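PDB 5IUW: aldehyde dehydrogenase family protein from Pseudomonas syringae pv. tomato, which probably oxidises aldehydes to carboxylic acids with NAD(P)+ as coenzyme, and binds NAD and indole-3-acetic acid. Local coordinates for residues A[109-114]-A[167-172]; A[298-303]-A[401-406]; A[357-362]-A[394-399]. One frame throughout, in Å; residues are numbered along the deposited sequence.

Followed from the N terminus, the chain makes three closures. Contact 1 comes first: residues 167-172, at the start of helix 170-183, return to residues 109-114 between helices 98-109 and 113-134, and that loop is complete before the next begins. Contact 2 closes a longer loop, joining the loop between helix 283-295 and strand 307-311 to that between helix 396-399 and strand 406-412. Contact 3, nested inside it, joins helix 347-362 to helix 396-399 and touches contact 2 through Val406 on Ile357 and Ile402 on Ile397. Contacts 1 and 2 also touch, and both reach NAD and indole-3-acetic acid, so together they line the pocket that holds both, probably the active site.

Contact 1: residues A[109-114]-A[167-172]; sequences MGKPIS and WNFPLM. With NAD (nicotinamide-adenine-dinucleotide), chain C; IAC (1H-indol-3-ylacetic acid), chain D.
Met109 lies against the loop of Trp167 to Phe169 and the first residue of helix 170-183, Pro170, and its side chain shows how a flexible thioether can follow a curved surface. CB starts toward the loop and stands 4.0 Å from the carbonyl O of Trp167. The next atom, CG, meets the ring of Pro170, with Met109 CG and Pro170 CG 3.9 Å apart. Beyond it the chain folds twice (chi2 76°, chi3 57°), which turns SD back to its own segment, where it accepts a weak hydrogen bond from the backbone N of Lys111, and brings CE beside two carbonyl oxygens. Met109 CE lies 3.6 Å from the O of both Trp167 and Asn168, and it also reaches the edge of the indole, 4.3 Å from Trp167 CE3.

Lys111 adds the polar link. Its NZ donates to Asn168 O at 3.0 Å, in the carbonyl plane with a C=O...N angle of 150°. The same NZ approaches the Phe169 ring obliquely, 3.1 Å from Phe169 CD1, and forms a salt bridge with Asp120, which probably balances its buried charge.

The loop faces the ligands on its far side. Trp167 NE1 gives a weak hydrogen bond to NAD O1N, one face of the Phe169 ring is covered by indole-3-acetic acid, and the Asn168 amide, whose ND2 is bonded to Glu300 O, packs against the nicotinamide. All three residues belong to the observed coenzyme or ligand sites.

In the fold, the contact sets the link between helices 98-109 and 113-134 against the beginning of helix 170-183, just after strand 149-164. Glu105 from helix 98-109 accepts the Leu171 N-H, while Leu171 and Met172 pack on helix 113-134.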
loop_
_atom_site.group_PDB
_atom_site.type_symbol
_atom_site.label_atom_id
_atom_site.label_comp_id
_atom_site.label_asym_id
_atom_site.label_seq_id
_atom_site.Cartn_x
_atom_site.Cartn_y
_atom_site.Cartn_z
ATOM N N MET A 109 -28.773 -4.740 29.520
ATOM C CA MET A 109 -28.035 -6.003 29.665
ATOM C C MET A 109 -27.136 -6.100 30.897
ATOM O O MET A 109 -26.397 -7.077 31.045
ATOM C CB MET A 109 -27.208 -6.286 28.398
ATOM C CG MET A 109 -26.343 -5.134 27.910
ATOM S SD MET A 109 -24.861 -4.893 28.879
ATOM C CE MET A 109 -24.051 -6.511 28.773
ATOM N N GLY A 110 -27.191 -5.095 31.767
ATOM C CA GLY A 110 -26.622 -5.215 33.100
ATOM C C GLY A 110 -25.175 -4.820 33.359
ATOM O O GLY A 110 -24.703 -4.947 34.479
ATOM N N LYS A 111 -24.461 -4.344 32.348
ATOM C CA LYS A 111 -23.082 -3.933 32.589
ATOM C C LYS A 111 -23.047 -2.636 33.408
ATOM O O LYS A 111 -23.978 -1.850 33.373
ATOM C CB LYS A 111 -22.323 -3.785 31.270
ATOM C CG LYS A 111 -22.636 -2.545 30.490
ATOM C CD LYS A 111 -21.614 -2.365 29.385
ATOM C CE LYS A 111 -21.738 -3.493 28.388
ATOM N NZ LYS A 111 -20.548 -3.659 27.542
ATOM N N PRO A 112 -21.980 -2.440 34.182
ATOM C CA PRO A 112 -21.894 -1.283 35.072
ATOM C C PRO A 112 -21.965 0.029 34.303
ATOM O O PRO A 112 -21.419 0.122 33.212
ATOM C CB PRO A 112 -20.529 -1.448 35.734
ATOM C CG PRO A 112 -20.209 -2.885 35.598
ATOM C CD PRO A 112 -20.811 -3.320 34.307
ATOM N N ILE A 113 -22.642 1.018 34.875
ATOM C CA ILE A 113 -22.855 2.293 34.215
ATOM C C ILE A 113 -21.528 3.006 33.904
ATOM O O ILE A 113 -21.399 3.641 32.856
ATOM C CB ILE A 113 -23.786 3.205 35.061
ATOM C CG1 ILE A 113 -24.197 4.444 34.263
ATOM C CG2 ILE A 113 -23.158 3.559 36.385
ATOM C CD1 ILE A 113 -24.998 4.120 33.009
ATOM N N SER A 114 -20.529 2.864 34.771
ATOM C CA SER A 114 -19.243 3.493 34.506
ATOM C C SER A 114 -18.538 2.851 33.301
ATOM O O SER A 114 -17.798 3.515 32.598
ATOM C CB SER A 114 -18.359 3.443 35.749
ATOM O OG SER A 114 -18.839 4.370 36.711
ATOM N N TRP A 167 -25.229 -9.400 22.413
ATOM C CA TRP A 167 -25.694 -8.583 23.526
ATOM C C TRP A 167 -24.598 -8.100 24.490
ATOM O O TRP A 167 -24.874 -7.294 25.360
ATOM C CB TRP A 167 -26.746 -9.361 24.310
ATOM C CG TRP A 167 -26.310 -10.725 24.729
ATOM C CD1 TRP A 167 -26.609 -11.907 24.111
ATOM C CD2 TRP A 167 -25.497 -11.058 25.861
ATOM N NE1 TRP A 167 -26.041 -12.953 24.793
ATOM C CE2 TRP A 167 -25.355 -12.460 25.873
ATOM C CE3 TRP A 167 -24.888 -10.307 26.878
ATOM C CZ2 TRP A 167 -24.619 -13.129 26.856
ATOM C CZ3 TRP A 167 -24.151 -10.974 27.852
ATOM C CH2 TRP A 167 -24.028 -12.373 27.834
ATOM N N ASN A 168 -23.366 -8.582 24.354
ATOM C CA ASN A 168 -22.381 -8.258 25.386
ATOM C C ASN A 168 -21.779 -6.843 25.261
ATOM O O ASN A 168 -21.503 -6.199 26.267
ATOM C CB ASN A 168 -21.280 -9.315 25.424
ATOM C CG ASN A 168 -20.476 -9.386 24.146
ATOM O OD1 ASN A 168 -20.988 -9.158 23.052
ATOM N ND2 ASN A 168 -19.199 -9.730 24.284
ATOM N N PHE A 169 -21.571 -6.369 24.042
ATOM C CA PHE A 169 -21.281 -4.959 23.812
ATOM C C PHE A 169 -22.208 -4.480 22.698
ATOM O O PHE A 169 -21.789 -4.392 21.543
ATOM C CB PHE A 169 -19.821 -4.723 23.408
ATOM C CG PHE A 169 -18.812 -5.077 24.464
ATOM C CD1 PHE A 169 -18.354 -4.123 25.354
ATOM C CD2 PHE A 169 -18.287 -6.361 24.539
ATOM C CE1 PHE A 169 -17.410 -4.443 26.316
ATOM C CE2 PHE A 169 -17.338 -6.692 25.493
ATOM C CZ PHE A 169 -16.899 -5.732 26.386
ATOM N N PRO A 170 -23.471 -4.194 23.035
ATOM C CA PRO A 170 -24.523 -3.943 22.038
ATOM C C PRO A 170 -24.187 -2.790 21.085
ATOM O O PRO A 170 -24.183 -2.969 19.871
ATOM C CB PRO A 170 -25.751 -3.583 22.893
ATOM C CG PRO A 170 -25.461 -4.135 24.244
ATOM C CD PRO A 170 -23.972 -4.067 24.415
ATOM N N LEU A 171 -23.903 -1.618 21.633
ATOM C CA LEU A 171 -23.652 -0.467 20.779
ATOM C C LEU A 171 -22.288 -0.545 20.098
ATOM O O LEU A 171 -22.161 -0.236 18.918
ATOM C CB LEU A 171 -23.769 0.833 21.576
ATOM C CG LEU A 171 -23.539 2.099 20.743
ATOM C CD1 LEU A 171 -24.464 2.149 19.532
ATOM C CD2 LEU A 171 -23.735 3.323 21.577
ATOM N N MET A 172 -21.270 -0.956 20.843
ATOM C CA MET A 172 -19.934 -0.998 20.289
ATOM C C MET A 172 -19.832 -2.005 19.134
ATOM O O MET A 172 -19.224 -1.697 18.112
ATOM C CB MET A 172 -18.909 -1.322 21.366
ATOM C CG MET A 172 -17.498 -0.905 20.984
ATOM S SD MET A 172 -16.231 -1.615 22.035
ATOM C CE MET A 172 -16.722 -1.004 23.627
HETATM P PA NAD C . -25.757 -15.849 19.560
HETATM O O1A NAD C . -25.041 -16.550 18.432
HETATM O O2A NAD C . -26.715 -16.776 20.224
HETATM O O5B NAD C . -26.593 -14.634 18.942
HETATM C C5B NAD C . -25.872 -13.559 18.304
HETATM C C4B NAD C . -26.808 -12.945 17.207
HETATM O O4B NAD C . -27.156 -13.864 16.339
HETATM C C3B NAD C . -28.083 -12.460 17.864
HETATM O O3B NAD C . -28.442 -11.263 17.334
HETATM C C2B NAD C . -29.079 -13.600 17.508
HETATM O O2B NAD C . -30.488 -13.116 17.667
HETATM C C1B NAD C . -28.754 -13.917 16.297
HETATM N N9A NAD C . -29.223 -15.247 15.923
HETATM C C8A NAD C . -29.474 -16.284 16.751
HETATM N N7A NAD C . -29.915 -17.320 15.997
HETATM C C5A NAD C . -29.929 -16.927 14.692
HETATM C C6A NAD C . -30.278 -17.580 13.524
HETATM N N6A NAD C . -30.737 -18.898 13.379
HETATM N N1A NAD C . -30.207 -16.966 12.337
HETATM C C2A NAD C . -29.778 -15.683 12.297
HETATM N N3A NAD C . -29.432 -15.020 13.446
HETATM C C4A NAD C . -29.503 -15.650 14.642
HETATM O O3 NAD C . -24.662 -15.322 20.567
HETATM P PN NAD C . -24.943 -14.478 21.922
HETATM O O1N NAD C . -26.047 -15.160 22.685
HETATM O O2N NAD C . -25.388 -13.094 21.521
HETATM O O5D NAD C . -23.646 -14.514 22.861
HETATM C C5D NAD C . -22.422 -13.852 22.554
HETATM C C4D NAD C . -21.444 -14.757 21.699
HETATM O O4D NAD C . -20.917 -13.946 20.838
HETATM C C3D NAD C . -20.260 -15.336 22.465
HETATM O O3D NAD C . -19.933 -16.594 22.034
HETATM C C2D NAD C . -19.095 -14.361 22.136
HETATM O O2D NAD C . -17.739 -15.016 22.259
HETATM C C1D NAD C . -19.313 -14.024 20.939
HETATM N N1N NAD C . -18.717 -12.725 20.678
HETATM C C2N NAD C . -17.741 -12.604 19.707
HETATM C C3N NAD C . -17.161 -11.355 19.465
HETATM C C7N NAD C . -16.071 -11.219 18.400
HETATM O O7N NAD C . -15.526 -12.216 17.964
HETATM N N7N NAD C . -15.693 -9.965 17.940
HETATM C C4N NAD C . -17.569 -10.243 20.191
HETATM C C5N NAD C . -18.553 -10.365 21.157
HETATM C C6N NAD C . -19.131 -11.618 21.400
HETATM C C IAC D . -12.351 -4.986 23.597
HETATM C C1 IAC D . -13.709 -5.091 23.614
HETATM C C2 IAC D . -14.495 -4.131 24.304
HETATM C C3 IAC D . -13.869 -3.083 24.966
HETATM C C4 IAC D . -12.481 -2.974 24.952
HETATM C C5 IAC D . -11.715 -3.911 24.276
HETATM C C7 IAC D . -14.063 -6.217 22.883
HETATM C C8 IAC D . -12.913 -6.817 22.412
HETATM C C17 IAC D . -15.477 -6.675 22.663
HETATM C C18 IAC D . -15.504 -8.107 22.205
HETATM N N IAC D . -11.853 -6.063 22.845
HETATM O O2 IAC D . -15.846 -9.025 22.998
HETATM O O3 IAC D . -15.204 -8.347 21.010
#

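Contact 2: residues A[298-303]-A[401-406]. With NAD (nicotinamide-adenine-dinucleotide), chain C; IAC (1H-indol-3-ylacetic acid), chain D.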
loop_
_atom_site.group_PDB
_atom_site.type_symbol
_atom_site.label_atom_id
_atom_site.label_comp_id
_atom_site.label_asym_id
_atom_site.label_seq_id
_atom_site.Cartn_x
_atom_site.Cartn_y
_atom_site.Cartn_z
ATOM N N GLN A 298 -18.106 -8.815 33.425
ATOM C CA GLN A 298 -18.642 -10.057 33.979
ATOM C C GLN A 298 -18.117 -11.295 33.253
ATOM O O GLN A 298 -18.773 -12.331 33.238
ATOM C CB GLN A 298 -20.180 -10.065 33.936
ATOM C CG GLN A 298 -20.887 -8.901 34.633
ATOM C CD GLN A 298 -20.814 -7.592 33.862
ATOM O OE1 GLN A 298 -20.323 -6.593 34.373
ATOM N NE2 GLN A 298 -21.290 -7.603 32.624
ATOM N N GLY A 299 -16.952 -11.185 32.628
ATOM C CA GLY A 299 -16.414 -12.292 31.854
ATOM C C GLY A 299 -17.195 -12.575 30.577
ATOM O O GLY A 299 -16.937 -13.561 29.881
ATOM N N GLU A 300 -18.157 -11.708 30.265
ATOM C CA GLU A 300 -18.946 -11.837 29.044
ATOM C C GLU A 300 -18.229 -11.096 27.914
ATOM O O GLU A 300 -18.736 -10.108 27.372
ATOM C CB GLU A 300 -20.362 -11.298 29.254
ATOM C CG GLU A 300 -21.121 -11.992 30.381
ATOM C CD GLU A 300 -22.385 -11.255 30.793
ATOM O OE1 GLU A 300 -22.381 -9.997 30.774
ATOM O OE2 GLU A 300 -23.379 -11.943 31.134
ATOM N N VAL A 301 -17.030 -11.579 27.599
ATOM C CA VAL A 301 -16.131 -10.953 26.639
ATOM C C VAL A 301 -15.539 -12.053 25.763
ATOM O O VAL A 301 -14.999 -13.037 26.265
ATOM C CB VAL A 301 -15.004 -10.174 27.341
ATOM C CG1 VAL A 301 -14.017 -9.606 26.324
ATOM C CG2 VAL A 301 -15.582 -9.071 28.239
ATOM N N CYS A 302 -15.649 -11.895 24.457
ATOM C CA CYS A 302 -15.194 -12.942 23.560
ATOM C C CYS A 302 -13.702 -13.237 23.718
ATOM O O CYS A 302 -13.268 -14.371 23.550
ATOM C CB CYS A 302 -15.505 -12.562 22.121
ATOM S SG CYS A 302 -14.605 -11.099 21.504
ATOM N N THR A 303 -12.931 -12.208 24.050
ATOM C CA THR A 303 -11.495 -12.353 24.231
ATOM C C THR A 303 -11.073 -12.452 25.690
ATOM O O THR A 303 -9.905 -12.231 26.015
ATOM C CB THR A 303 -10.740 -11.177 23.604
ATOM O OG1 THR A 303 -11.257 -9.951 24.130
ATOM C CG2 THR A 303 -10.912 -11.198 22.104
ATOM N N GLU A 401 -16.031 -22.488 25.789
ATOM C CA GLU A 401 -16.285 -21.096 26.151
ATOM C C GLU A 401 -17.411 -21.014 27.183
ATOM O O GLU A 401 -18.492 -21.556 26.969
ATOM C CB GLU A 401 -16.642 -20.270 24.923
ATOM C CG GLU A 401 -16.767 -18.779 25.240
ATOM C CD GLU A 401 -17.030 -17.910 24.016
ATOM O OE1 GLU A 401 -17.733 -18.362 23.093
ATOM O OE2 GLU A 401 -16.519 -16.769 23.986
ATOM N N ILE A 402 -17.144 -20.339 28.297
ATOM C CA ILE A 402 -18.096 -20.256 29.407
ATOM C C ILE A 402 -18.918 -18.968 29.348
ATOM O O ILE A 402 -20.126 -18.978 29.602
ATOM C CB ILE A 402 -17.353 -20.367 30.760
ATOM C CG1 ILE A 402 -16.673 -21.739 30.861
ATOM C CG2 ILE A 402 -18.297 -20.140 31.946
ATOM C CD1 ILE A 402 -15.852 -21.917 32.114
ATOM N N PHE A 403 -18.259 -17.881 28.966
ATOM C CA PHE A 403 -18.870 -16.557 28.870
ATOM C C PHE A 403 -19.418 -16.151 30.245
ATOM O O PHE A 403 -20.528 -15.648 30.379
ATOM C CB PHE A 403 -19.952 -16.521 27.781
ATOM C CG PHE A 403 -19.904 -15.271 26.929
ATOM C CD1 PHE A 403 -18.770 -14.972 26.194
ATOM C CD2 PHE A 403 -20.993 -14.410 26.850
ATOM C CE1 PHE A 403 -18.700 -13.820 25.417
ATOM C CE2 PHE A 403 -20.936 -13.261 26.057
ATOM C CZ PHE A 403 -19.787 -12.968 25.343
ATOM N N GLY A 404 -18.586 -16.371 31.260
ATOM C CA GLY A 404 -18.821 -15.913 32.618
ATOM C C GLY A 404 -17.468 -15.637 33.248
ATOM O O GLY A 404 -16.430 -15.856 32.615
ATOM N N PRO A 405 -17.459 -15.151 34.495
ATOM C CA PRO A 405 -16.169 -14.793 35.092
ATOM C C PRO A 405 -15.482 -16.000 35.727
ATOM O O PRO A 405 -15.229 -15.991 36.922
ATOM C CB PRO A 405 -16.552 -13.758 36.142
ATOM C CG PRO A 405 -17.943 -14.164 36.558
ATOM C CD PRO A 405 -18.601 -14.764 35.346
ATOM N N VAL A 406 -15.189 -17.020 34.926
ATOM C CA VAL A 406 -14.581 -18.249 35.421
ATOM C C VAL A 406 -13.213 -18.504 34.777
ATOM O O VAL A 406 -13.119 -18.787 33.586
ATOM C CB VAL A 406 -15.479 -19.467 35.163
ATOM C CG1 VAL A 406 -14.815 -20.731 35.694
ATOM C CG2 VAL A 406 -16.848 -19.261 35.797
HETATM P PA NAD C . -25.757 -15.849 19.560
HETATM O O1A NAD C . -25.041 -16.550 18.432
HETATM O O2A NAD C . -26.715 -16.776 20.224
HETATM O O5B NAD C . -26.593 -14.634 18.942
HETATM C C5B NAD C . -25.872 -13.559 18.304
HETATM C C4B NAD C . -26.808 -12.945 17.207
HETATM O O4B NAD C . -27.156 -13.864 16.339
HETATM C C3B NAD C . -28.083 -12.460 17.864
HETATM O O3B NAD C . -28.442 -11.263 17.334
HETATM C C2B NAD C . -29.079 -13.600 17.508
HETATM O O2B NAD C . -30.488 -13.116 17.667
HETATM C C1B NAD C . -28.754 -13.917 16.297
HETATM N N9A NAD C . -29.223 -15.247 15.923
HETATM C C8A NAD C . -29.474 -16.284 16.751
HETATM N N7A NAD C . -29.915 -17.320 15.997
HETATM C C5A NAD C . -29.929 -16.927 14.692
HETATM C C6A NAD C . -30.278 -17.580 13.524
HETATM N N6A NAD C . -30.737 -18.898 13.379
HETATM N N1A NAD C . -30.207 -16.966 12.337
HETATM C C2A NAD C . -29.778 -15.683 12.297
HETATM N N3A NAD C . -29.432 -15.020 13.446
HETATM C C4A NAD C . -29.503 -15.650 14.642
HETATM O O3 NAD C . -24.662 -15.322 20.567
HETATM P PN NAD C . -24.943 -14.478 21.922
HETATM O O1N NAD C . -26.047 -15.160 22.685
HETATM O O2N NAD C . -25.388 -13.094 21.521
HETATM O O5D NAD C . -23.646 -14.514 22.861
HETATM C C5D NAD C . -22.422 -13.852 22.554
HETATM C C4D NAD C . -21.444 -14.757 21.699
HETATM O O4D NAD C . -20.917 -13.946 20.838
HETATM C C3D NAD C . -20.260 -15.336 22.465
HETATM O O3D NAD C . -19.933 -16.594 22.034
HETATM C C2D NAD C . -19.095 -14.361 22.136
HETATM O O2D NAD C . -17.739 -15.016 22.259
HETATM C C1D NAD C . -19.313 -14.024 20.939
HETATM N N1N NAD C . -18.717 -12.725 20.678
HETATM C C2N NAD C . -17.741 -12.604 19.707
HETATM C C3N NAD C . -17.161 -11.355 19.465
HETATM C C7N NAD C . -16.071 -11.219 18.400
HETATM O O7N NAD C . -15.526 -12.216 17.964
HETATM N N7N NAD C . -15.693 -9.965 17.940
HETATM C C4N NAD C . -17.569 -10.243 20.191
HETATM C C5N NAD C . -18.553 -10.365 21.157
HETATM C C6N NAD C . -19.131 -11.618 21.400
HETATM C C IAC D . -12.351 -4.986 23.597
HETATM C C1 IAC D . -13.709 -5.091 23.614
HETATM C C2 IAC D . -14.495 -4.131 24.304
HETATM C C3 IAC D . -13.869 -3.083 24.966
HETATM C C4 IAC D . -12.481 -2.974 24.952
HETATM C C5 IAC D . -11.715 -3.911 24.276
HETATM C C7 IAC D . -14.063 -6.217 22.883
HETATM C C8 IAC D . -12.913 -6.817 22.412
HETATM C C17 IAC D . -15.477 -6.675 22.663
HETATM C C18 IAC D . -15.504 -8.107 22.205
HETATM N N IAC D . -11.853 -6.063 22.845
HETATM O O2 IAC D . -15.846 -9.025 22.998
HETATM O O3 IAC D . -15.204 -8.347 21.010
HETATM O O HOH W 1 -15.657 -15.963 29.579
HETATM O O HOH W 2 -15.039 -15.798 26.055
#
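Phe403 presents one face of its ring to the backbone of Glu300 and organises the contact. Glu300 CA stands almost on the ring normal, 3.8 Å from the centroid and 8° off it, as a CH-pi contact. Glu300 CB follows toward the rim, 3.8 Å from Phe403 CE2, while Cys302 N comes in at the ring edge. The opposite face carries the ribose next to the nicotinamide, with NAD C3D offset toward the rim. Phe403 is thus sandwiched between protein backbone and coenzyme, and the Trp167 ring meets it nearly perpendicularly.

Glu401 holds the same ribose by its two hydroxyls. Its side chain runs out with CG anti to the backbone N (chi1 -174°) and extended beyond, so that the two carboxylate oxygens take one hydroxyl each: NAD O2D donates to Glu401 OE2 at 2.7 Å and NAD O3D to Glu401 OE1 at 3.0 Å. Water 2, with more acceptors in reach than protons, can link Glu401 OE2 to Val301 O in the facing loop.

Farther along, the backbones themselves come close. Gly299, at positive phi, has no side chain to collide with Gly404 and Pro405, and its CA lies 4.0 Å from Pro405 N. Water 1 is similarly placed between Gly299 O and Gly404 O. Gln298 NE2 donates to Glu300 OE1 at 3.2 Å, from above the carboxylate plane; Gln298 OE1 accepts from Gly342 N and Glu300 OE2 from Val345 N.

Cys302 is probably the catalytic nucleophile, as in its relatives; its backbone N probably donates to indole-3-acetic acid O2, though that oxygen sits too close to the thiol for certainty. A cysteine loop backed by a Glu-Ile-Phe-Gly-Pro segment that grips the nicotinamide ribose is characteristic of the aldehyde dehydrogenase active site.

Contact 3: residues A[357-362]-A[394-399]; sequences IAAGHT and AMRIAQ
The guanidinium of Arg396 has Ala359 on one face and Thr362 at its edge. The methyl of Ala359 sits 3.5 Å above the plane, displaced toward the rim, with Ala359 CB 3.6 Å from Arg396 NH2. Thr362 instead lies close to the guanidinium plane and brings CG2 to 3.6 Å from the same Arg396 NH2. These are contacts of carbon with a flat cation; the charge itself is answered by Asp363, just beyond the helix, through a salt bridge to NH2. A bend at chi3 (-60°) of an otherwise extended arginine chain turns its head across the last turn of helix 347-362, where Asp363 can probably hold the group in place.

Next to the arginine, Ile397 makes the buried part of the contact. Its CG2 approaches the backbone at Gly360, 3.8 Å from Gly360 N, and Ile397 CD1 lies 4.0 Å from Gly360 CA. The absence of a side chain at Gly360 lets the branched isoleucine come close to the helix backbone, and the two residues have the nearest CA atoms of the segments, 6.0 Å apart.

The short helix 396-399, with Met395 at its N-cap, thus packs beside the C-terminal end of helix 347-362. Strand 382-389 lies against both: Ile357 and Ile397 each touch Phe388, while Ile397 O accepts a hydrogen bond from Lys271.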
loop_
_atom_site.group_PDB
_atom_site.type_symbol
_atom_site.label_atom_id
_atom_site.label_comp_id
_atom_site.label_asym_id
_atom_site.label_seq_id
_atom_site.Cartn_x
_atom_site.Cartn_y
_atom_site.Cartn_z
ATOM N N ILE A 357 -19.221 -24.038 36.551
ATOM C CA ILE A 357 -18.529 -24.075 37.832
ATOM C C ILE A 357 -18.661 -25.482 38.408
ATOM O O ILE A 357 -17.692 -26.063 38.879
ATOM C CB ILE A 357 -19.081 -23.003 38.829
ATOM C CG1 ILE A 357 -18.638 -21.590 38.401
ATOM C CG2 ILE A 357 -18.619 -23.278 40.261
ATOM C CD1 ILE A 357 -19.275 -20.447 39.213
ATOM N N ALA A 358 -19.858 -26.046 38.331
ATOM C CA ALA A 358 -20.069 -27.403 38.825
ATOM C C ALA A 358 -19.235 -28.400 38.022
ATOM O O ALA A 358 -18.705 -29.359 38.577
ATOM C CB ALA A 358 -21.556 -27.767 38.779
ATOM N N ALA A 359 -19.093 -28.151 36.722
ATOM C CA ALA A 359 -18.295 -29.019 35.862
ATOM C C ALA A 359 -16.808 -28.955 36.225
ATOM O O ALA A 359 -16.077 -29.947 36.094
ATOM C CB ALA A 359 -18.497 -28.651 34.406
ATOM N N GLY A 360 -16.372 -27.783 36.678
ATOM C CA GLY A 360 -15.014 -27.599 37.158
ATOM C C GLY A 360 -14.702 -28.534 38.314
ATOM O O GLY A 360 -13.686 -29.221 38.308
ATOM N N HIS A 361 -15.591 -28.561 39.300
ATOM C CA HIS A 361 -15.489 -29.485 40.425
ATOM C C HIS A 361 -15.484 -30.914 39.942
ATOM O O HIS A 361 -14.642 -31.715 40.345
ATOM C CB HIS A 361 -16.655 -29.283 41.392
ATOM C CG HIS A 361 -16.620 -27.979 42.113
ATOM N ND1 HIS A 361 -15.500 -27.528 42.771
ATOM C CD2 HIS A 361 -17.555 -27.010 42.248
ATOM C CE1 HIS A 361 -15.755 -26.350 43.311
ATOM N NE2 HIS A 361 -16.993 -26.010 43.004
ATOM N N THR A 362 -16.435 -31.216 39.070
ATOM C CA THR A 362 -16.626 -32.564 38.579
ATOM C C THR A 362 -15.359 -33.103 37.928
ATOM O O THR A 362 -14.874 -34.169 38.299
ATOM C CB THR A 362 -17.783 -32.629 37.577
ATOM O OG1 THR A 362 -19.017 -32.359 38.259
ATOM C CG2 THR A 362 -17.852 -34.000 36.940
ATOM N N ALA A 394 -7.596 -30.666 28.751
ATOM C CA ALA A 394 -8.642 -31.576 28.283
ATOM C C ALA A 394 -9.972 -31.395 29.024
ATOM O O ALA A 394 -11.009 -31.838 28.551
ATOM C CB ALA A 394 -8.177 -33.032 28.407
ATOM N N MET A 395 -9.941 -30.758 30.188
ATOM C CA MET A 395 -11.160 -30.552 30.969
ATOM C C MET A 395 -12.159 -29.659 30.243
ATOM O O MET A 395 -11.777 -28.829 29.414
ATOM C CB MET A 395 -10.826 -29.947 32.326
ATOM C CG MET A 395 -9.973 -30.822 33.208
ATOM S SD MET A 395 -9.554 -29.946 34.714
ATOM C CE MET A 395 -8.592 -31.174 35.587
ATOM N N ARG A 396 -13.438 -29.826 30.565
ATOM C CA ARG A 396 -14.501 -29.055 29.930
ATOM C C ARG A 396 -14.331 -27.549 30.131
ATOM O O ARG A 396 -14.542 -26.769 29.205
ATOM C CB ARG A 396 -15.879 -29.490 30.455
ATOM C CG ARG A 396 -16.456 -30.732 29.773
ATOM C CD ARG A 396 -17.789 -31.185 30.398
ATOM N NE ARG A 396 -17.665 -31.532 31.814
ATOM C CZ ARG A 396 -18.681 -31.874 32.604
ATOM N NH1 ARG A 396 -19.921 -31.918 32.133
ATOM N NH2 ARG A 396 -18.454 -32.174 33.875
ATOM N N ILE A 397 -13.961 -27.131 31.338
ATOM C CA ILE A 397 -13.830 -25.707 31.592
ATOM C C ILE A 397 -12.611 -25.133 30.846
ATOM O O ILE A 397 -12.497 -23.930 30.703
ATOM C CB ILE A 397 -13.727 -25.376 33.113
ATOM C CG1 ILE A 397 -12.569 -26.120 33.778
ATOM C CG2 ILE A 397 -15.041 -25.684 33.825
ATOM C CD1 ILE A 397 -12.234 -25.588 35.154
ATOM N N ALA A 398 -11.713 -25.985 30.359
ATOM C CA ALA A 398 -10.570 -25.484 29.589
ATOM C C ALA A 398 -10.845 -25.498 28.090
ATOM O O ALA A 398 -10.229 -24.741 27.345
ATOM C CB ALA A 398 -9.317 -26.283 29.899
ATOM N N GLN A 399 -11.767 -26.353 27.648
ATOM C CA GLN A 399 -12.057 -26.478 26.219
ATOM C C GLN A 399 -13.225 -25.614 25.759
ATOM O O GLN A 399 -13.210 -25.119 24.638
ATOM C CB GLN A 399 -12.341 -27.939 25.849
ATOM C CG GLN A 399 -11.099 -28.801 25.688
ATOM C CD GLN A 399 -10.219 -28.377 24.516
ATOM O OE1 GLN A 399 -10.707 -28.091 23.424
ATOM N NE2 GLN A 399 -8.916 -28.337 24.744
#